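Local coordinates for protein subtilisin-like serine protease (PDB 1R6V) that cleaves keratin into peptides as a calcium-binding serine endopeptidase of the subtilisin family, allowing the bacterium that makes it to grow on feathers, at residues 312-317 and 385-390. The protein carries 1 engineered substitution. Numbering follows the deposited sequence.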
loop_
_atom_site.group_PDB
_atom_site.type_symbol
_atom_site.label_atom_id
_atom_site.label_comp_id
_atom_site.label_asym_id
_atom_site.label_seq_id
_atom_site.Cartn_x
_atom_site.Cartn_y
_atom_site.Cartn_z
ATOM N N GLY A 312 7.136 7.506 -2.736
ATOM C CA GLY A 312 6.832 8.417 -3.818
ATOM C C GLY A 312 5.737 9.437 -3.567
ATOM O O GLY A 312 5.690 10.475 -4.240
ATOM N N VAL A 313 4.833 9.140 -2.639
ATOM C CA VAL A 313 3.756 10.075 -2.350
ATOM C C VAL A 313 4.307 11.260 -1.571
ATOM O O VAL A 313 5.410 11.193 -1.026
ATOM C CB VAL A 313 2.630 9.434 -1.500
ATOM C CG1 VAL A 313 2.130 8.169 -2.168
ATOM C CG2 VAL A 313 3.107 9.164 -0.101
ATOM N N ILE A 314 3.549 12.349 -1.563
ATOM C CA ILE A 314 3.925 13.541 -0.811
ATOM C C ILE A 314 3.051 13.490 0.442
ATOM O O ILE A 314 1.851 13.763 0.378
ATOM C CB ILE A 314 3.601 14.833 -1.572
ATOM C CG1 ILE A 314 4.383 14.881 -2.891
ATOM C CG2 ILE A 314 3.936 16.037 -0.705
ATOM C CD1 ILE A 314 4.201 16.192 -3.677
ATOM N N GLN A 315 3.645 13.130 1.576
ATOM C CA GLN A 315 2.879 13.032 2.826
ATOM C C GLN A 315 2.860 14.393 3.524
ATOM O O GLN A 315 3.894 15.036 3.665
ATOM C CB GLN A 315 3.484 11.957 3.729
ATOM C CG GLN A 315 2.673 11.723 4.992
ATOM C CD GLN A 315 3.213 10.574 5.840
ATOM O OE1 GLN A 315 3.909 9.690 5.342
ATOM N NE2 GLN A 315 2.876 10.582 7.123
ATOM N N VAL A 316 1.679 14.821 3.966
ATOM C CA VAL A 316 1.508 16.146 4.547
ATOM C C VAL A 316 1.065 16.188 6.001
ATOM O O VAL A 316 0.099 15.528 6.380
ATOM C CB VAL A 316 0.470 16.931 3.711
ATOM C CG1 VAL A 316 0.266 18.333 4.252
ATOM C CG2 VAL A 316 0.905 16.955 2.253
ATOM N N ALA A 317 1.769 16.978 6.804
ATOM C CA ALA A 317 1.420 17.129 8.213
ATOM C C ALA A 317 0.580 18.380 8.424
ATOM O O ALA A 317 0.641 19.329 7.645
ATOM C CB ALA A 317 2.684 17.216 9.049
ATOM N N PRO A 385 -5.026 19.442 1.395
ATOM C CA PRO A 385 -5.538 20.221 0.266
ATOM C C PRO A 385 -4.737 21.488 -0.018
ATOM O O PRO A 385 -4.712 21.965 -1.154
ATOM C CB PRO A 385 -6.989 20.525 0.652
ATOM C CG PRO A 385 -7.071 20.214 2.112
ATOM C CD PRO A 385 -6.112 19.097 2.333
ATOM N N HIS A 386 -4.085 22.041 0.996
ATOM C CA HIS A 386 -3.278 23.234 0.734
ATOM C C HIS A 386 -2.115 22.818 -0.153
ATOM O O HIS A 386 -1.744 23.542 -1.078
ATOM C CB HIS A 386 -2.736 23.831 2.028
ATOM C CG HIS A 386 -3.768 24.554 2.833
ATOM N ND1 HIS A 386 -4.002 25.912 2.708
ATOM C CD2 HIS A 386 -4.664 24.104 3.741
ATOM C CE1 HIS A 386 -4.999 26.258 3.502
ATOM N NE2 HIS A 386 -5.421 25.176 4.140
ATOM N N VAL A 387 -1.524 21.661 0.142
ATOM C CA VAL A 387 -0.403 21.179 -0.657
ATOM C C VAL A 387 -0.885 20.766 -2.050
ATOM O O VAL A 387 -0.228 21.051 -3.046
ATOM C CB VAL A 387 0.311 19.993 0.029
ATOM C CG1 VAL A 387 1.350 19.376 -0.921
ATOM C CG2 VAL A 387 1.012 20.483 1.290
ATOM N N THR A 388 -2.031 20.103 -2.132
ATOM C CA THR A 388 -2.539 19.719 -3.448
ATOM C C THR A 388 -2.749 20.976 -4.296
ATOM O O THR A 388 -2.463 20.993 -5.503
ATOM C CB THR A 388 -3.856 18.908 -3.309
ATOM O OG1 THR A 388 -3.556 17.662 -2.668
ATOM C CG2 THR A 388 -4.472 18.602 -4.663
ATOM N N GLY A 389 -3.230 22.042 -3.659
ATOM C CA GLY A 389 -3.433 23.299 -4.364
ATOM C C GLY A 389 -2.112 23.904 -4.830
ATOM O O GLY A 389 -2.001 24.432 -5.938
ATOM N N VAL A 390 -1.097 23.838 -3.977
ATOM C CA VAL A 390 0.206 24.364 -4.346
ATOM C C VAL A 390 0.738 23.569 -5.540
ATOM O O VAL A 390 1.266 24.142 -6.485
ATOM C CB VAL A 390 1.200 24.280 -3.164
ATOM C CG1 VAL A 390 2.629 24.576 -3.645
ATOM C CG2 VAL A 390 0.806 25.307 -2.093
#
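Val387, on one turn of helix 380-397, meets Val316 and Ile314 of strand 314-322 in a purely apolar contact that buries 116 Å² between 312-317 and 385-390. Its main partner is Val316: CG2 of Val387 lies 3.7 Å from both methyls of Val316, CG1 and CG2, so one methyl bears on the fork of the other branched side chain. The fit is mutual, because CG2 of Val316 in turn faces the fork of Val387, 3.8 Å from its CB and 4.0 Å from its CG1. The two valine side chains point in opposing directions and pass alongside each other rather than meeting end on, and their CA atoms are 7.5 Å apart. In Val387 the methyl CG1 stands anti to the backbone N (chi1 172°), which carries it to the Ile314 side of the contact, 4.2 Å from CG2 of Ile314. CG1 of Val387 therefore bridges the two strand residues, touching CG2 of Ile314 and CG2 of Val316, while CG2 of Val387 rests on Val316. The strand is parallel to its neighbours 290-294 and 338-343 in the central sheet of the subtilisin-like alpha/beta domain, and the helix packs against one face of that sheet. The first turn of the same helix holds Ser381, inferred to be the charge-relay serine, its side chain about 9 Å from that of Val316. No hydrogen bond joins the two segments. Within the helix, Gly389 N donates to Pro385 O at 2.9 Å and Val390 N to His386 O at 3.0 Å. Val292 of strand 290-294 touches both Val316 and Thr388, extending the apolar layer to the next strand.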